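Local coordinates for T-cell surface glycoprotein CD1A1 antigen (Gallus gallus, PDB 3JVG) that probably presents lipid antigens to T cells as a cell-surface, MHC class I-like CD1 glycoprotein, at residues A[5-10]-A[96-101]; A[88-93]-A[112-117]; A[201-206]-A[259-264]. One frame throughout, in Å; residues are numbered along the deposited sequence. Where two conformers were deposited one is given.

Interaction 1 (A[5-10]-A[96-101]); sequences SHMLKL and GCELQS
His6 with Leu99 and Leu8 with Cys97 form the hydrogen-bonded pairs of two neighbouring antiparallel strands, whose axes approach to 4.7 Å at 174° between their directions. In each pair both amides donate and both carbonyls accept; the shortest bond runs from Leu99 N to His6 O, 2.8 Å. Met7 with Glu98, between them, and Lys9 with Gly96, beyond Leu8 and Cys97, are non-hydrogen-bonded pairs, and here CA-H groups turn to carbonyls, as where Gly96 CA lies 3.2 Å from Leu8 O.

Side chains alternate between the two faces of the sheet. On the face of Met7 and Glu98, the thioether and the acid cross at a slant, and the methyl Met7 CE rests 3.4 Å from Glu98 OE2. The glutamate lies extended, its CG anti to the backbone N (chi1 169°), which carries the methylene over the neighbouring strand, with Glu98 CG 3.3 Å from His6 O. Its two oxygens have different partners: OE2 forms a salt bridge with Arg106 of the next strand, while Glu98 OE1 accepts a hydrogen bond from Gln100 NE2 at 2.9 Å, the amide coming from above the carboxylate plane. These two grips probably favour the charged form of the acid.

This strand pair belongs to the floor of the MHC class I-like antigen-binding platform, a sheet roofed by helices. The other face, bearing His6, Leu8, Cys97 and Leu99, turns to helix 148-172: Leu8 and Leu99 both touch Leu166, and Cys97 is joined by a disulfide to Cys162. Leu8 also comes within about 4 Å of a bound molecule of unknown identity. Beneath the floor, on the side of Met7, Lys9 extends away from the partner strand to a salt bridge with an acidic side chain of another protein chain.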
loop_
_atom_site.group_PDB
_atom_site.type_symbol
_atom_site.label_atom_id
_atom_site.label_comp_id
_atom_site.label_asym_id
_atom_site.label_seq_id
_atom_site.Cartn_x
_atom_site.Cartn_y
_atom_site.Cartn_z
ATOM N N SER A 5 18.155 1.399 -5.664
ATOM C CA SER A 5 17.502 0.737 -4.470
ATOM C C SER A 5 16.346 -0.255 -4.751
ATOM O O SER A 5 15.378 0.075 -5.436
ATOM C CB SER A 5 17.108 1.775 -3.412
ATOM O OG SER A 5 16.040 1.337 -2.579
ATOM N N HIS A 6 16.456 -1.456 -4.170
ATOM C CA HIS A 6 15.407 -2.479 -4.244
ATOM C C HIS A 6 15.098 -3.119 -2.899
ATOM O O HIS A 6 15.938 -3.177 -2.007
ATOM C CB HIS A 6 15.834 -3.575 -5.223
ATOM C CG HIS A 6 15.989 -3.077 -6.621
ATOM N ND1 HIS A 6 17.195 -2.633 -7.117
ATOM C CD2 HIS A 6 15.077 -2.883 -7.603
ATOM C CE1 HIS A 6 17.025 -2.208 -8.356
ATOM N NE2 HIS A 6 15.754 -2.363 -8.679
ATOM N N MET A 7 13.897 -3.654 -2.786
ATOM C CA MET A 7 13.393 -4.147 -1.520
ATOM C C MET A 7 12.496 -5.344 -1.752
ATOM O O MET A 7 11.659 -5.349 -2.643
ATOM C CB MET A 7 12.602 -3.038 -0.831
ATOM C CG MET A 7 11.734 -3.469 0.328
ATOM S SD MET A 7 11.002 -2.064 1.239
ATOM C CE MET A 7 12.429 -1.460 2.128
ATOM N N LEU A 8 12.648 -6.332 -0.901
ATOM C CA LEU A 8 11.803 -7.490 -0.895
ATOM C C LEU A 8 11.139 -7.397 0.458
ATOM O O LEU A 8 11.880 -7.328 1.481
ATOM C CB LEU A 8 12.649 -8.779 -0.955
ATOM C CG LEU A 8 11.856 -10.076 -0.872
ATOM C CD1 LEU A 8 10.716 -9.932 -1.818
ATOM C CD2 LEU A 8 12.693 -11.132 -1.324
ATOM N N LYS A 9 9.807 -7.454 0.481
ATOM C CA LYS A 9 9.085 -7.313 1.713
ATOM C C LYS A 9 7.921 -8.301 1.883
ATOM O O LYS A 9 7.029 -8.408 1.011
ATOM C CB LYS A 9 8.526 -5.896 1.840
ATOM C CG LYS A 9 7.977 -5.596 3.177
ATOM C CD LYS A 9 7.093 -4.337 3.153
ATOM C CE LYS A 9 7.837 -3.053 3.094
ATOM N NZ LYS A 9 6.938 -1.990 2.468
ATOM N N LEU A 10 7.903 -8.980 3.007
ATOM C CA LEU A 10 6.807 -9.875 3.313
ATOM C C LEU A 10 6.007 -9.261 4.429
ATOM O O LEU A 10 6.567 -8.945 5.504
ATOM C CB LEU A 10 7.328 -11.235 3.771
ATOM C CG LEU A 10 8.239 -11.997 2.781
ATOM C CD1 LEU A 10 8.738 -13.299 3.442
ATOM C CD2 LEU A 10 7.486 -12.315 1.434
ATOM N N GLY A 96 11.933 -8.448 5.808
ATOM C CA GLY A 96 12.567 -8.321 4.494
ATOM C C GLY A 96 13.966 -7.733 4.479
ATOM O O GLY A 96 14.625 -7.700 5.510
ATOM N N CYS A 97 14.399 -7.240 3.313
ATOM C CA CYS A 97 15.717 -6.670 3.176
ATOM C C CYS A 97 15.681 -5.726 2.027
ATOM O O CYS A 97 14.807 -5.851 1.155
ATOM C CB CYS A 97 16.797 -7.747 2.944
ATOM S SG CYS A 97 16.462 -8.812 1.474
ATOM N N GLU A 98 16.633 -4.792 2.012
ATOM C CA GLU A 98 16.726 -3.789 0.983
ATOM C C GLU A 98 18.184 -3.715 0.534
ATOM O O GLU A 98 19.074 -3.823 1.350
ATOM C CB GLU A 98 16.188 -2.434 1.500
ATOM C CG GLU A 98 16.463 -1.228 0.611
ATOM C CD GLU A 98 16.214 0.154 1.282
ATOM O OE1 GLU A 98 16.821 1.164 0.807
ATOM O OE2 GLU A 98 15.404 0.250 2.249
ATOM N N LEU A 99 18.400 -3.558 -0.764
ATOM C CA LEU A 99 19.711 -3.441 -1.342
ATOM C C LEU A 99 19.835 -2.037 -1.932
ATOM O O LEU A 99 19.096 -1.699 -2.847
ATOM C CB LEU A 99 19.872 -4.457 -2.491
ATOM C CG LEU A 99 21.017 -5.476 -2.645
ATOM C CD1 LEU A 99 21.367 -5.602 -4.116
ATOM C CD2 LEU A 99 22.339 -5.208 -1.848
ATOM N N GLN A 100 20.750 -1.222 -1.420
ATOM C CA GLN A 100 21.130 0.013 -2.137
ATOM C C GLN A 100 22.025 -0.252 -3.346
ATOM O O GLN A 100 22.541 -1.368 -3.499
ATOM C CB GLN A 100 21.773 1.026 -1.199
ATOM C CG GLN A 100 20.735 1.860 -0.441
ATOM C CD GLN A 100 20.740 1.604 1.059
ATOM O OE1 GLN A 100 21.759 1.820 1.738
ATOM N NE2 GLN A 100 19.598 1.169 1.592
ATOM N N SER A 101 22.192 0.751 -4.219
ATOM C CA SER A 101 23.143 0.638 -5.360
ATOM C C SER A 101 24.573 0.512 -4.829
ATOM O O SER A 101 25.383 -0.218 -5.416
ATOM C CB SER A 101 23.006 1.791 -6.372
ATOM O OG SER A 101 23.259 3.066 -5.792
#

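Interaction 2 (A[88-93]-A[112-117])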
loop_
_atom_site.group_PDB
_atom_site.type_symbol
_atom_site.label_atom_id
_atom_site.label_comp_id
_atom_site.label_asym_id
_atom_site.label_seq_id
_atom_site.Cartn_x
_atom_site.Cartn_y
_atom_site.Cartn_z
ATOM N N PRO A 88 -10.902 -8.823 20.933
ATOM C CA PRO A 88 -10.115 -8.931 19.671
ATOM C C PRO A 88 -8.880 -7.991 19.590
ATOM O O PRO A 88 -8.853 -6.912 20.185
ATOM C CB PRO A 88 -11.138 -8.580 18.590
ATOM C CG PRO A 88 -12.042 -7.582 19.282
ATOM C CD PRO A 88 -12.108 -7.993 20.743
ATOM N N PHE A 89 -7.848 -8.429 18.891
ATOM C CA PHE A 89 -6.676 -7.587 18.688
ATOM C C PHE A 89 -5.950 -8.017 17.426
ATOM O O PHE A 89 -6.239 -9.080 16.864
ATOM C CB PHE A 89 -5.731 -7.602 19.903
ATOM C CG PHE A 89 -5.318 -8.974 20.338
ATOM C CD1 PHE A 89 -4.351 -9.677 19.646
ATOM C CD2 PHE A 89 -5.904 -9.566 21.446
ATOM C CE1 PHE A 89 -3.992 -10.966 20.059
ATOM C CE2 PHE A 89 -5.533 -10.847 21.868
ATOM C CZ PHE A 89 -4.579 -11.542 21.173
ATOM N N VAL A 90 -5.005 -7.190 16.993
ATOM C CA VAL A 90 -4.299 -7.471 15.778
ATOM C C VAL A 90 -2.785 -7.387 15.907
ATOM O O VAL A 90 -2.242 -6.444 16.541
ATOM C CB VAL A 90 -4.967 -6.794 14.461
ATOM C CG1 VAL A 90 -6.224 -6.015 14.728
ATOM C CG2 VAL A 90 -3.980 -6.156 13.445
ATOM N N PHE A 91 -2.137 -8.396 15.354
ATOM C CA PHE A 91 -0.703 -8.399 15.171
ATOM C C PHE A 91 -0.409 -8.280 13.696
ATOM O O PHE A 91 -1.203 -8.760 12.864
ATOM C CB PHE A 91 -0.064 -9.660 15.712
ATOM C CG PHE A 91 0.204 -9.630 17.157
ATOM C CD1 PHE A 91 -0.745 -10.096 18.052
ATOM C CD2 PHE A 91 1.417 -9.146 17.631
ATOM C CE1 PHE A 91 -0.506 -10.070 19.466
ATOM C CE2 PHE A 91 1.723 -9.127 19.013
ATOM C CZ PHE A 91 0.750 -9.590 19.952
ATOM N N GLN A 92 0.705 -7.609 13.404
ATOM C CA GLN A 92 1.294 -7.558 12.092
ATOM C C GLN A 92 2.803 -7.842 12.113
ATOM O O GLN A 92 3.501 -7.596 13.149
ATOM C CB GLN A 92 0.986 -6.190 11.440
ATOM C CG GLN A 92 -0.504 -5.835 11.359
ATOM C CD GLN A 92 -0.710 -4.325 11.274
ATOM O OE1 GLN A 92 -0.879 -3.681 12.308
ATOM N NE2 GLN A 92 -0.567 -3.744 10.064
ATOM N N SER A 93 3.309 -8.370 10.989
ATOM C CA SER A 93 4.760 -8.476 10.761
ATOM C C SER A 93 5.124 -7.885 9.444
ATOM O O SER A 93 4.375 -8.045 8.492
ATOM C CB SER A 93 5.300 -9.930 10.651
ATOM O OG SER A 93 4.655 -10.823 11.467
ATOM N N ALA A 112 4.207 -5.632 14.871
ATOM C CA ALA A 112 3.362 -4.630 15.431
ATOM C C ALA A 112 2.225 -5.259 16.234
ATOM O O ALA A 112 1.800 -6.421 16.004
ATOM C CB ALA A 112 2.819 -3.664 14.336
ATOM N N TYR A 113 1.733 -4.443 17.162
ATOM C CA TYR A 113 0.642 -4.834 18.033
ATOM C C TYR A 113 -0.214 -3.618 18.202
ATOM O O TYR A 113 0.281 -2.531 18.494
ATOM C CB TYR A 113 1.150 -5.358 19.386
ATOM C CG TYR A 113 0.040 -5.553 20.373
ATOM C CD1 TYR A 113 -0.997 -6.493 20.131
ATOM C CD2 TYR A 113 -0.019 -4.768 21.520
ATOM C CE1 TYR A 113 -2.036 -6.656 21.035
ATOM C CE2 TYR A 113 -1.071 -4.901 22.446
ATOM C CZ TYR A 113 -2.072 -5.845 22.202
ATOM O OH TYR A 113 -3.067 -5.952 23.136
ATOM N N GLU A 114 -1.504 -3.806 17.999
ATOM C CA GLU A 114 -2.480 -2.732 17.911
ATOM C C GLU A 114 -1.929 -1.588 17.076
ATOM O O GLU A 114 -2.020 -0.453 17.486
ATOM C CB GLU A 114 -2.957 -2.259 19.301
ATOM C CG GLU A 114 -3.963 -3.257 20.046
ATOM C CD GLU A 114 -5.299 -3.650 19.221
ATOM O OE1 GLU A 114 -6.416 -3.291 19.759
ATOM O OE2 GLU A 114 -5.263 -4.314 18.100
ATOM N N GLY A 115 -1.347 -1.889 15.907
ATOM C CA GLY A 115 -0.884 -0.835 14.989
ATOM C C GLY A 115 0.338 -0.025 15.412
ATOM O O GLY A 115 0.569 1.044 14.882
ATOM N N GLN A 116 1.137 -0.535 16.349
ATOM C CA GLN A 116 2.350 0.172 16.753
ATOM C C GLN A 116 3.488 -0.795 16.885
ATOM O O GLN A 116 3.253 -1.908 17.258
ATOM C CB GLN A 116 2.169 0.788 18.168
ATOM C CG GLN A 116 1.206 1.967 18.279
ATOM C CD GLN A 116 1.550 3.107 17.342
ATOM O OE1 GLN A 116 2.725 3.480 17.166
ATOM N NE2 GLN A 116 0.513 3.688 16.735
ATOM N N ASN A 117 4.725 -0.366 16.594
ATOM C CA ASN A 117 5.928 -1.213 16.739
ATOM C C ASN A 117 5.847 -1.882 18.085
ATOM O O ASN A 117 5.612 -1.220 19.073
ATOM C CB ASN A 117 7.187 -0.355 16.698
ATOM C CG ASN A 117 7.370 0.316 15.371
ATOM O OD1 ASN A 117 6.911 -0.221 14.353
ATOM N ND2 ASN A 117 8.050 1.459 15.348
HETATM O O HOH W 1 -1.101 -4.419 15.047
#
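Gln92 and Ala112 exchange two backbone hydrogen bonds, the shorter from Ala112 N to Gln92 O at 2.7 Å, and Glu114 N adds a third to Val90 O at 3.1 Å. A bond from Val90 N to Glu114 OE2 is doubtful, because that side chain was deposited in two conformers.

A water extends the polar network, donating to Val90 O and to Gln92 OE1 and accepting from Gly115 N at 2.7 Å. Gln92 is further held by another protein chain, whose backbone takes NE2 and whose polar side chain meets OE1.

The contact lies in a beta meander of the MHC-like platform floor: strand 89-99 pairs with strand 105-113, and a type I' turn from Tyr113 to Gln116 leads on into strand 116-122.

Aromatic contacts occupy the side away from Gln92. Phe91 and Tyr113 meet obliquely, centroids 5.0 Å apart and planes at 36°, with Tyr113 CD1 over one face of the Phe91 ring and 3.6 Å from Phe91 CZ. Tyr113 reaches there with CG anti to its amide nitrogen (chi1 171°), and its CE1 also touches Phe89 CB at 4.0 Å. Phe118 adds its ring to both, edge-to-face with Phe91.

Interaction 3 (A[201-206]-A[259-264])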
loop_
_atom_site.group_PDB
_atom_site.type_symbol
_atom_site.label_atom_id
_atom_site.label_comp_id
_atom_site.label_asym_id
_atom_site.label_seq_id
_atom_site.Cartn_x
_atom_site.Cartn_y
_atom_site.Cartn_z
ATOM N N CYS A 201 -4.195 20.633 -10.717
ATOM C CA CYS A 201 -3.458 19.862 -11.644
ATOM C C CYS A 201 -3.675 18.380 -11.247
ATOM O O CYS A 201 -3.320 17.975 -10.130
ATOM C CB CYS A 201 -1.962 20.243 -11.588
ATOM S SG CYS A 201 -0.935 19.352 -12.777
ATOM N N ARG A 202 -4.273 17.610 -12.162
ATOM C CA ARG A 202 -4.589 16.197 -11.972
ATOM C C ARG A 202 -3.741 15.380 -12.937
ATOM O O ARG A 202 -3.814 15.552 -14.172
ATOM C CB ARG A 202 -6.074 15.942 -12.191
ATOM C CG ARG A 202 -6.456 14.484 -12.252
ATOM C CD ARG A 202 -7.927 14.259 -12.708
ATOM N NE ARG A 202 -8.301 12.860 -12.445
ATOM C CZ ARG A 202 -9.489 12.323 -12.710
ATOM N NH1 ARG A 202 -10.433 13.040 -13.290
ATOM N NH2 ARG A 202 -9.728 11.061 -12.409
ATOM N N VAL A 203 -2.901 14.528 -12.349
ATOM C CA VAL A 203 -1.956 13.759 -13.087
ATOM C C VAL A 203 -2.351 12.307 -12.852
ATOM O O VAL A 203 -2.584 11.879 -11.700
ATOM C CB VAL A 203 -0.518 14.005 -12.529
ATOM C CG1 VAL A 203 0.479 13.398 -13.451
ATOM C CG2 VAL A 203 -0.247 15.557 -12.390
ATOM N N THR A 204 -2.395 11.534 -13.930
ATOM C CA THR A 204 -2.625 10.091 -13.785
ATOM C C THR A 204 -1.754 9.253 -14.732
ATOM O O THR A 204 -0.956 9.792 -15.561
ATOM C CB THR A 204 -4.158 9.797 -13.959
ATOM O OG1 THR A 204 -4.499 8.453 -13.502
ATOM C CG2 THR A 204 -4.602 10.095 -15.403
ATOM N N SER A 205 -1.887 7.932 -14.586
ATOM C CA SER A 205 -1.236 6.977 -15.457
ATOM C C SER A 205 0.273 6.797 -15.248
ATOM O O SER A 205 0.882 6.129 -16.047
ATOM C CB SER A 205 -1.467 7.327 -16.928
ATOM O OG SER A 205 -2.856 7.306 -17.185
ATOM N N PHE A 206 0.885 7.331 -14.198
ATOM C CA PHE A 206 2.332 7.258 -14.179
ATOM C C PHE A 206 2.797 6.050 -13.403
ATOM O O PHE A 206 2.158 5.611 -12.436
ATOM C CB PHE A 206 2.998 8.566 -13.707
ATOM C CG PHE A 206 2.531 9.040 -12.366
ATOM C CD1 PHE A 206 1.374 9.810 -12.238
ATOM C CD2 PHE A 206 3.227 8.704 -11.220
ATOM C CE1 PHE A 206 0.938 10.198 -10.996
ATOM C CE2 PHE A 206 2.827 9.147 -9.958
ATOM C CZ PHE A 206 1.679 9.874 -9.849
ATOM N N CYS A 259 1.100 23.995 -14.598
ATOM C CA CYS A 259 1.551 22.867 -13.798
ATOM C C CYS A 259 2.738 22.184 -14.473
ATOM O O CYS A 259 2.693 21.895 -15.661
ATOM C CB CYS A 259 0.391 21.875 -13.649
ATOM S SG CYS A 259 0.816 20.445 -12.810
ATOM N N ARG A 260 3.795 21.918 -13.714
ATOM C CA ARG A 260 4.991 21.249 -14.239
ATOM C C ARG A 260 5.085 19.838 -13.634
ATOM O O ARG A 260 5.072 19.689 -12.413
ATOM C CB ARG A 260 6.278 22.041 -13.962
ATOM C CG ARG A 260 7.489 21.419 -14.678
ATOM C CD ARG A 260 8.888 21.979 -14.250
ATOM N NE ARG A 260 9.045 22.149 -12.797
ATOM C CZ ARG A 260 9.980 22.916 -12.215
ATOM N NH1 ARG A 260 10.860 23.593 -12.949
ATOM N NH2 ARG A 260 10.033 23.021 -10.893
ATOM N N VAL A 261 5.155 18.829 -14.499
ATOM C CA VAL A 261 5.254 17.434 -14.055
ATOM C C VAL A 261 6.613 16.828 -14.487
ATOM O O VAL A 261 6.884 16.741 -15.677
ATOM C CB VAL A 261 4.097 16.587 -14.635
ATOM C CG1 VAL A 261 4.162 15.184 -14.094
ATOM C CG2 VAL A 261 2.716 17.286 -14.315
ATOM N N GLN A 262 7.455 16.462 -13.506
ATOM C CA GLN A 262 8.749 15.806 -13.743
ATOM C C GLN A 262 8.677 14.326 -13.318
ATOM O O GLN A 262 8.252 14.006 -12.182
ATOM C CB GLN A 262 9.852 16.524 -12.970
ATOM C CG GLN A 262 10.178 17.917 -13.489
ATOM C CD GLN A 262 11.048 18.722 -12.515
ATOM O OE1 GLN A 262 12.175 19.036 -12.821
ATOM N NE2 GLN A 262 10.515 19.060 -11.357
ATOM N N HIS A 263 9.074 13.434 -14.234
ATOM C CA HIS A 263 8.918 12.008 -14.046
ATOM C C HIS A 263 9.981 11.299 -14.844
ATOM O O HIS A 263 10.327 11.723 -15.966
ATOM C CB HIS A 263 7.528 11.522 -14.465
ATOM C CG HIS A 263 7.253 10.093 -14.071
ATOM N ND1 HIS A 263 7.316 9.041 -14.975
ATOM C CD2 HIS A 263 6.934 9.543 -12.874
ATOM C CE1 HIS A 263 7.053 7.905 -14.347
ATOM N NE2 HIS A 263 6.834 8.182 -13.069
ATOM N N CYS A 264 10.515 10.223 -14.290
ATOM C CA CYS A 264 11.628 9.574 -14.946
ATOM C C CYS A 264 11.234 9.011 -16.343
ATOM O O CYS A 264 12.080 8.945 -17.198
ATOM C CB CYS A 264 12.292 8.529 -14.021
ATOM S SG CYS A 264 11.189 7.132 -13.613
#
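The disulfide between Cys201 and Cys259 is the intersheet bridge of the immunoglobulin C1-set domain, linking the strands conventionally called B and F across the sandwich. Their axes approach to 8.6 Å at 24°, too far apart for backbone pairing, and side chains make the whole contact. Both sulfurs stand anti to the amide nitrogens of their own residues, reaching into the core from opposite sheets; SG of Cys201 and SG of Cys259 are 2.1 Å apart, with a torsion of -72° about the bond. Two residues further along each strand, the valines meet tip to tip, Val203 CG2 lying 3.9 Å from Val261 CG2.

At the far end, Phe206 CB sits over the face of the His263 ring, a CH-pi contact 4.1 Å from its centroid. The phenyl ring turns its edge toward that same imidazole in an offset edge-to-face arrangement, planes at 66°. Hydrogen bonds between ND1 and the Ser265 hydroxyl and from NE2 to the Pro208 carbonyl hold the imidazole's rotation.

Ser205 and Phe206 both face Tyr241 of strand 241-249 in a G1 beta bulge. Around the bridge, Val187 of strand 184-191 touches both cysteines, while strand 212-217 lays Trp215 against Cys201 and Val213 against Cys259.

Interactions 1 and 2 share strand 89-99, where one pairs it with strand 6-18 and the other with strand 105-113; their centres lie about 23 Å apart and their segments alternate along the chain. Together they join three strands that are neighbours in the platform floor, and at each a side chain, Leu8 or Phe91, approaches to about 4 Å of unidentified bound material, probably from the crystallisation liquor, in a place consistent with a groove above the sheet. Interaction 3 belongs to the immunoglobulin domain: its centre is about 26 Å from that of interaction 1 and about 36 Å from that of interaction 2, with no touch to either. Residues of all three contacts also reach another protein chain, probably beta-2-microglobulin, as in other class I-like molecules.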